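Local structure of Serine/threonine-protein kinase PknE (Mycobacterium tuberculosis, 2H34) at residues 221-226 with 232-237; 139-144 with 286-291; 252-257 with 267-272. The protein catalyses ATP-dependent phosphorylation of serine and threonine side chains in proteins, and is thought to support survival of the bacterium in the infected host. All blocks are in the same frame, centred on the assembly; numbering follows the deposited sequence.

Interaction 1: residues 221-226 with 232-237; sequences LTCVLY and SPPYQG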
loop_
_atom_site.group_PDB
_atom_site.type_symbol
_atom_site.label_atom_id
_atom_site.label_comp_id
_atom_site.label_asym_id
_atom_site.label_seq_id
_atom_site.Cartn_x
_atom_site.Cartn_y
_atom_site.Cartn_z
ATOM N N LEU A 221 -7.021 1.769 3.641
ATOM C CA LEU A 221 -6.258 1.442 4.855
ATOM C C LEU A 221 -7.139 0.904 5.979
ATOM O O LEU A 221 -6.712 0.055 6.766
ATOM C CB LEU A 221 -5.469 2.654 5.345
ATOM C CG LEU A 221 -4.322 2.415 6.322
ATOM C CD1 LEU A 221 -3.216 1.632 5.659
ATOM C CD2 LEU A 221 -3.778 3.737 6.845
ATOM N N THR A 222 -8.371 1.400 6.042
ATOM C CA THR A 222 -9.291 1.000 7.092
ATOM C C THR A 222 -9.800 -0.428 6.848
ATOM O O THR A 222 -9.897 -1.219 7.793
ATOM C CB THR A 222 -10.440 2.017 7.251
ATOM O OG1 THR A 222 -9.902 3.338 7.218
ATOM C CG2 THR A 222 -11.152 1.820 8.564
ATOM N N CYS A 223 -10.101 -0.762 5.592
ATOM C CA CYS A 223 -10.315 -2.159 5.214
ATOM C C CYS A 223 -9.092 -3.016 5.607
ATOM O O CYS A 223 -9.229 -4.076 6.227
ATOM C CB CYS A 223 -10.579 -2.283 3.716
ATOM S SG CYS A 223 -12.011 -1.355 3.103
ATOM N N VAL A 224 -7.894 -2.539 5.283
ATOM C CA VAL A 224 -6.699 -3.291 5.610
ATOM C C VAL A 224 -6.583 -3.495 7.127
ATOM O O VAL A 224 -6.309 -4.613 7.593
ATOM C CB VAL A 224 -5.429 -2.641 5.037
ATOM C CG1 VAL A 224 -4.199 -3.349 5.565
ATOM C CG2 VAL A 224 -5.440 -2.702 3.529
ATOM N N LEU A 225 -6.813 -2.426 7.891
ATOM C CA LEU A 225 -6.800 -2.513 9.344
ATOM C C LEU A 225 -7.802 -3.572 9.800
ATOM O O LEU A 225 -7.456 -4.475 10.571
ATOM C CB LEU A 225 -7.135 -1.157 9.964
ATOM C CG LEU A 225 -7.368 -1.097 11.486
ATOM C CD1 LEU A 225 -6.157 -1.568 12.283
ATOM C CD2 LEU A 225 -7.776 0.305 11.907
ATOM N N TYR A 226 -9.035 -3.462 9.298
ATOM C CA TYR A 226 -10.073 -4.438 9.583
ATOM C C TYR A 226 -9.559 -5.854 9.428
ATOM O O TYR A 226 -9.659 -6.668 10.353
ATOM C CB TYR A 226 -11.264 -4.246 8.659
ATOM C CG TYR A 226 -12.431 -5.171 8.992
ATOM C CD1 TYR A 226 -13.332 -4.854 10.014
ATOM C CD2 TYR A 226 -12.624 -6.367 8.289
ATOM C CE1 TYR A 226 -14.389 -5.704 10.317
ATOM C CE2 TYR A 226 -13.678 -7.216 8.587
ATOM C CZ TYR A 226 -14.555 -6.876 9.594
ATOM O OH TYR A 226 -15.589 -7.720 9.890
ATOM N N SER A 232 -10.011 -11.372 8.024
ATOM C CA SER A 232 -10.561 -11.307 6.660
ATOM C C SER A 232 -11.080 -9.907 6.243
ATOM O O SER A 232 -11.440 -9.104 7.097
ATOM C CB SER A 232 -11.656 -12.365 6.491
ATOM O OG SER A 232 -12.486 -12.396 7.631
ATOM N N PRO A 233 -11.123 -9.621 4.922
ATOM C CA PRO A 233 -11.521 -8.292 4.477
ATOM C C PRO A 233 -12.968 -8.073 4.843
ATOM O O PRO A 233 -13.682 -9.059 4.997
ATOM C CB PRO A 233 -11.355 -8.370 2.961
ATOM C CG PRO A 233 -11.474 -9.816 2.640
ATOM C CD PRO A 233 -10.817 -10.504 3.780
ATOM N N PRO A 234 -13.393 -6.797 5.029
ATOM C CA PRO A 234 -14.753 -6.480 5.488
ATOM C C PRO A 234 -15.865 -7.039 4.622
ATOM O O PRO A 234 -16.912 -7.408 5.145
ATOM C CB PRO A 234 -14.791 -4.941 5.492
ATOM C CG PRO A 234 -13.653 -4.511 4.682
ATOM C CD PRO A 234 -12.595 -5.568 4.866
ATOM N N TYR A 235 -15.647 -7.113 3.315
ATOM C CA TYR A 235 -16.696 -7.633 2.434
ATOM C C TYR A 235 -16.229 -8.840 1.628
ATOM O O TYR A 235 -15.291 -8.735 0.839
ATOM C CB TYR A 235 -17.221 -6.528 1.508
ATOM C CG TYR A 235 -17.802 -5.321 2.227
ATOM C CD1 TYR A 235 -17.375 -4.029 1.914
ATOM C CD2 TYR A 235 -18.775 -5.475 3.216
ATOM C CE1 TYR A 235 -17.896 -2.930 2.569
ATOM C CE2 TYR A 235 -19.308 -4.385 3.868
ATOM C CZ TYR A 235 -18.870 -3.112 3.545
ATOM O OH TYR A 235 -19.405 -2.022 4.208
ATOM N N GLN A 236 -16.870 -9.987 1.847
ATOM C CA GLN A 236 -16.551 -11.212 1.108
ATOM C C GLN A 236 -17.463 -11.372 -0.109
ATOM O O GLN A 236 -18.333 -10.534 -0.344
ATOM C CB GLN A 236 -16.663 -12.441 2.015
ATOM C CG GLN A 236 -15.346 -12.916 2.608
ATOM C CD GLN A 236 -15.188 -12.522 4.054
ATOM O OE1 GLN A 236 -15.574 -11.426 4.454
ATOM N NE2 GLN A 236 -14.618 -13.417 4.852
ATOM N N GLY A 237 -17.271 -12.453 -0.865
ATOM C CA GLY A 237 -18.069 -12.723 -2.061
ATOM C C GLY A 237 -17.327 -12.391 -3.342
ATOM O O GLY A 237 -16.123 -12.109 -3.313
#
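C223 and Y226, one turn apart on helix 217-230, hold P234 of the following loop between them. Along the helix, C223 comes first: its SG lies beside the backbone N and anti to the carbonyl carbon (chi1 -59°), and SG reaches P234 CG at 3.9 Å, with C223 CB at a similar distance from the same ring carbon. Y226 follows with the larger share of the contact. Its CG stands anti to the backbone N (chi1 -175°), which swings the ring out over the proline. P234 CB lies over one ring face in a CH-pi contact, 4.2 Å from the centroid of the Y226 ring and 25° off its normal, displaced toward the rim. The two side chains pass in opposite directions, with Y226 CD2 3.5 Å from P234 CD. At the edge of the ring, close to its plane, S232 O lies 3.2 Å from Y226 CD2. No hydrogen bond links the two segments. The turn between them is held by T230, whose OG1 bonds to both Y226 O and S232 N. The contact joins the middle of the kinase F helix (217-230) to the loop that leads to the G helix (239-248). Helix 217-230 runs through the C-terminal lobe, packed against helices 133-152 and 284-293 on the L221 and L225 side, while C223 and Y235 touch helix 239-248.

Interaction 2: residues 139-144 with 286-291; sequences IVRQIG and DLSAAA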
loop_
_atom_site.group_PDB
_atom_site.type_symbol
_atom_site.label_atom_id
_atom_site.label_comp_id
_atom_site.label_asym_id
_atom_site.label_seq_id
_atom_site.Cartn_x
_atom_site.Cartn_y
_atom_site.Cartn_z
ATOM N N ILE A 139 1.477 -1.506 12.450
ATOM C CA ILE A 139 1.626 -1.594 11.001
ATOM C C ILE A 139 0.802 -0.519 10.285
ATOM O O ILE A 139 1.344 0.229 9.476
ATOM C CB ILE A 139 1.388 -3.031 10.475
ATOM C CG1 ILE A 139 2.532 -3.923 10.983
ATOM C CG2 ILE A 139 1.345 -3.058 8.949
ATOM C CD1 ILE A 139 2.158 -5.347 11.230
ATOM N N VAL A 140 -0.477 -0.389 10.617
ATOM C CA VAL A 140 -1.304 0.648 9.981
ATOM C C VAL A 140 -0.696 2.048 10.129
ATOM O O VAL A 140 -0.690 2.829 9.180
ATOM C CB VAL A 140 -2.752 0.609 10.494
ATOM C CG1 VAL A 140 -3.535 1.803 10.012
ATOM C CG2 VAL A 140 -3.426 -0.666 10.006
ATOM N N ARG A 141 -0.146 2.336 11.304
ATOM C CA ARG A 141 0.425 3.657 11.582
ATOM C C ARG A 141 1.521 4.028 10.594
ATOM O O ARG A 141 1.485 5.105 10.013
ATOM C CB ARG A 141 0.917 3.770 13.035
ATOM C CG ARG A 141 1.189 5.209 13.469
ATOM C CD ARG A 141 1.848 5.320 14.824
ATOM N NE ARG A 141 1.080 4.610 15.850
ATOM C CZ ARG A 141 1.569 3.635 16.622
ATOM N NH1 ARG A 141 2.843 3.256 16.504
ATOM N NH2 ARG A 141 0.788 3.038 17.522
ATOM N N GLN A 142 2.461 3.112 10.386
ATOM C CA GLN A 142 3.580 3.312 9.462
ATOM C C GLN A 142 3.174 3.471 8.001
ATOM O O GLN A 142 3.761 4.280 7.302
ATOM C CB GLN A 142 4.577 2.165 9.547
ATOM C CG GLN A 142 5.189 1.941 10.887
ATOM C CD GLN A 142 5.932 0.629 10.939
ATOM O OE1 GLN A 142 5.408 -0.362 11.442
ATOM N NE2 GLN A 142 7.151 0.603 10.402
ATOM N N ILE A 143 2.215 2.679 7.520
ATOM C CA ILE A 143 1.783 2.804 6.137
ATOM C C ILE A 143 0.971 4.078 5.926
ATOM O O ILE A 143 1.142 4.759 4.913
ATOM C CB ILE A 143 0.996 1.564 5.647
ATOM C CG1 ILE A 143 1.941 0.405 5.409
ATOM C CG2 ILE A 143 0.275 1.840 4.339
ATOM C CD1 ILE A 143 2.013 -0.479 6.565
ATOM N N GLY A 144 0.097 4.404 6.877
ATOM C CA GLY A 144 -0.705 5.631 6.783
ATOM C C GLY A 144 0.209 6.837 6.680
ATOM O O GLY A 144 -0.061 7.805 5.950
ATOM N N ASP A 286 -4.893 10.692 11.114
ATOM C CA ASP A 286 -6.029 10.747 12.025
ATOM C C ASP A 286 -6.642 9.380 12.225
ATOM O O ASP A 286 -7.064 9.044 13.335
ATOM C CB ASP A 286 -7.073 11.743 11.541
ATOM C CG ASP A 286 -6.569 13.168 11.573
ATOM O OD1 ASP A 286 -7.097 13.983 10.791
ATOM O OD2 ASP A 286 -5.640 13.476 12.363
ATOM N N LEU A 287 -6.689 8.595 11.152
ATOM C CA LEU A 287 -7.016 7.185 11.257
ATOM C C LEU A 287 -6.117 6.535 12.301
ATOM O O LEU A 287 -6.599 6.005 13.307
ATOM C CB LEU A 287 -6.771 6.508 9.918
ATOM C CG LEU A 287 -7.503 5.210 9.577
ATOM C CD1 LEU A 287 -6.798 4.587 8.406
ATOM C CD2 LEU A 287 -7.570 4.221 10.713
ATOM N N SER A 288 -4.806 6.585 12.051
ATOM C CA SER A 288 -3.821 5.993 12.949
ATOM C C SER A 288 -4.106 6.431 14.362
ATOM O O SER A 288 -4.200 5.599 15.257
ATOM C CB SER A 288 -2.391 6.397 12.566
ATOM O OG SER A 288 -1.843 5.523 11.598
ATOM N N ALA A 289 -4.266 7.738 14.556
ATOM C CA ALA A 289 -4.391 8.273 15.900
ATOM C C ALA A 289 -5.577 7.610 16.584
ATOM O O ALA A 289 -5.446 7.082 17.695
ATOM C CB ALA A 289 -4.520 9.792 15.880
ATOM N N ALA A 290 -6.714 7.593 15.889
ATOM C CA ALA A 290 -7.936 7.001 16.413
ATOM C C ALA A 290 -7.732 5.528 16.717
ATOM O O ALA A 290 -8.154 5.036 17.749
ATOM C CB ALA A 290 -9.075 7.185 15.424
ATOM N N ALA A 291 -7.070 4.833 15.800
ATOM C CA ALA A 291 -6.809 3.406 15.934
ATOM C C ALA A 291 -6.010 3.130 17.199
ATOM O O ALA A 291 -6.371 2.270 18.013
ATOM C CB ALA A 291 -6.058 2.917 14.719
#
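S288 meets R141 and V140 where helix 284-293 lies against helix 133-152. The contact is one of van der Waals packing, and it is small. The CA atoms of R141 and S288 are 5.0 Å apart, which brings the serine side chain directly onto the backbone of the other helix. A chi1 of -87° points OG back along the N side of S288 and onto the start of the arginine side chain, 3.6 Å from R141 CB and equally far from R141 CG. S288 CB adds a 3.9 Å approach to R141 CG. Only the aliphatic base of the arginine takes part: with CG anti to the backbone N (chi1 -165°), the chain runs past the serine and its guanidinium continues to the exposed side. V140 contributes the apolar flank, its CG1 being 4.4 Å from S288 OG. The pair are the αE and αI helices of the protein kinase fold, brought together in the C-terminal lobe although 141 residues separate the two segments. Further apolar packing involves helix 217-230: L287, turned toward segment 139-144, touches L221 and T222, and V140 touches L221 and L225. On another side of helix 133-152, I143 packs on A173 and L175 of strand 173-175. As for polar contacts, no hydrogen bond crosses the interface; S288 OG lies 3.8 Å from V140 O, the carbonyl that accepts the helical bond from G144 N.

Interaction 3: residues 252-257 with 267-272; sequences PRPSTV and AVIARG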
loop_
_atom_site.group_PDB
_atom_site.type_symbol
_atom_site.label_atom_id
_atom_site.label_comp_id
_atom_site.label_asym_id
_atom_site.label_seq_id
_atom_site.Cartn_x
_atom_site.Cartn_y
_atom_site.Cartn_z
ATOM N N PRO A 252 -19.032 -3.280 8.855
ATOM C CA PRO A 252 -18.931 -4.317 9.887
ATOM C C PRO A 252 -18.348 -3.798 11.195
ATOM O O PRO A 252 -17.595 -2.814 11.188
ATOM C CB PRO A 252 -17.954 -5.329 9.275
ATOM C CG PRO A 252 -17.761 -4.909 7.859
ATOM C CD PRO A 252 -18.000 -3.458 7.819
ATOM N N ARG A 253 -18.684 -4.478 12.293
ATOM C CA ARG A 253 -18.180 -4.147 13.632
ATOM C C ARG A 253 -17.181 -5.205 14.138
ATOM O O ARG A 253 -17.586 -6.214 14.712
ATOM C CB ARG A 253 -19.348 -3.966 14.616
ATOM N N PRO A 254 -15.865 -4.954 13.948
ATOM C CA PRO A 254 -14.762 -5.905 14.181
ATOM C C PRO A 254 -14.788 -6.636 15.523
ATOM O O PRO A 254 -14.410 -7.809 15.592
ATOM C CB PRO A 254 -13.508 -5.021 14.098
ATOM C CG PRO A 254 -14.002 -3.623 14.180
ATOM C CD PRO A 254 -15.335 -3.656 13.506
ATOM N N SER A 255 -15.227 -5.957 16.575
ATOM C CA SER A 255 -15.349 -6.591 17.882
ATOM C C SER A 255 -16.345 -7.763 17.890
ATOM O O SER A 255 -16.241 -8.666 18.726
ATOM C CB SER A 255 -15.739 -5.554 18.926
ATOM O OG SER A 255 -16.781 -4.744 18.428
ATOM N N THR A 256 -17.290 -7.762 16.952
ATOM C CA THR A 256 -18.268 -8.849 16.868
ATOM C C THR A 256 -17.708 -10.128 16.238
ATOM O O THR A 256 -18.443 -11.092 16.036
ATOM C CB THR A 256 -19.597 -8.446 16.131
ATOM O OG1 THR A 256 -19.359 -8.280 14.727
ATOM C CG2 THR A 256 -20.222 -7.166 16.723
ATOM N N VAL A 257 -16.414 -10.144 15.932
ATOM C CA VAL A 257 -15.797 -11.347 15.365
ATOM C C VAL A 257 -14.837 -12.047 16.340
ATOM O O VAL A 257 -15.166 -13.104 16.875
ATOM C CB VAL A 257 -15.112 -11.082 14.003
ATOM C CG1 VAL A 257 -14.974 -12.384 13.225
ATOM C CG2 VAL A 257 -15.900 -10.059 13.193
ATOM N N ALA A 267 -16.068 2.022 16.036
ATOM C CA ALA A 267 -16.193 3.438 15.746
ATOM C C ALA A 267 -15.134 3.845 14.729
ATOM O O ALA A 267 -15.459 4.407 13.679
ATOM C CB ALA A 267 -16.083 4.263 17.030
ATOM N N VAL A 268 -13.875 3.520 15.017
ATOM C CA VAL A 268 -12.803 3.801 14.066
ATOM C C VAL A 268 -13.104 3.276 12.652
ATOM O O VAL A 268 -13.046 4.030 11.683
ATOM C CB VAL A 268 -11.441 3.297 14.557
ATOM C CG1 VAL A 268 -10.412 3.392 13.437
ATOM C CG2 VAL A 268 -10.990 4.113 15.739
ATOM N N ILE A 269 -13.454 1.999 12.546
ATOM C CA ILE A 269 -13.759 1.417 11.244
ATOM C C ILE A 269 -14.962 2.083 10.608
ATOM O O ILE A 269 -14.944 2.372 9.414
ATOM C CB ILE A 269 -13.903 -0.125 11.293
ATOM C CG1 ILE A 269 -12.516 -0.758 11.388
ATOM C CG2 ILE A 269 -14.549 -0.666 10.031
ATOM C CD1 ILE A 269 -12.100 -1.086 12.774
ATOM N N ALA A 270 -15.981 2.365 11.417
ATOM C CA ALA A 270 -17.195 3.018 10.930
ATOM C C ALA A 270 -16.848 4.354 10.303
ATOM O O ALA A 270 -17.318 4.678 9.221
ATOM C CB ALA A 270 -18.192 3.209 12.056
ATOM N N ARG A 271 -16.012 5.120 10.989
ATOM C CA ARG A 271 -15.598 6.415 10.489
ATOM C C ARG A 271 -14.682 6.260 9.283
ATOM O O ARG A 271 -14.803 6.995 8.307
ATOM C CB ARG A 271 -14.909 7.221 11.589
ATOM C CG ARG A 271 -14.535 8.617 11.163
ATOM C CD ARG A 271 -14.724 9.638 12.279
ATOM N NE ARG A 271 -14.678 10.978 11.709
ATOM C CZ ARG A 271 -15.747 11.676 11.348
ATOM N NH1 ARG A 271 -16.965 11.187 11.537
ATOM N NH2 ARG A 271 -15.595 12.871 10.795
ATOM N N GLY A 272 -13.775 5.290 9.361
ATOM C CA GLY A 272 -12.721 5.128 8.368
ATOM C C GLY A 272 -13.231 4.634 7.032
ATOM O O GLY A 272 -12.643 4.923 5.981
#
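P254 meets I269 from a turn whose flat group, the R253 carbonyl, is bonded on both faces. R253 O accepts two hydrogen bonds from T256, one from the backbone N and one from OG1, which arrive from opposite faces of the carbonyl plane. The bond from T256 OG1 to R253 O is 2.7 Å long and makes an angle of 147° at the carbonyl oxygen, with the donor tilted 23° from that plane. This double grip fixes the short 3-10 turn 254-256, part of the segment that joins the G and H helices of the kinase C-terminal lobe. The turn presents P254 to helix 264-272. There the side chains reach each other tip to tip, P254 CG touching I269 CD1 at 3.5 Å. I269 CG1 lies beside the backbone N (chi1 -76°) and carries CD1 to the proline, leaving the CG2 branch for P252. S255 OG, bonded to D266 OD2, ties the turn to the same helix, while P254 also touches T230 of helix 217-230. At the other end of the contact, I269 CG2 packs against the backbone oxygen P252 O at 3.9 Å.

Followed from the N terminus, helix 133-152 supplies the first segment, 139-144; interaction 2 closes its loop only at 286-291, and both other contacts lie within that loop. Interaction 1 closes a short loop between 221-226 and 232-237, and interaction 3 closes another between 252-257 and 267-272; these two follow in series and do not cross. All three lie in the C-terminal lobe of the kinase domain. Helix 217-230 binds them together: L221 CD2 packs on L287 CD1 and L225 CD1 on V140 CG2 of interaction 2, while T222 CG2 packs on I269 CA and the Y226 hydroxyl approaches P252 CB of interaction 3. Interactions 2 and 3 meet where V268 packs against A290 and L287.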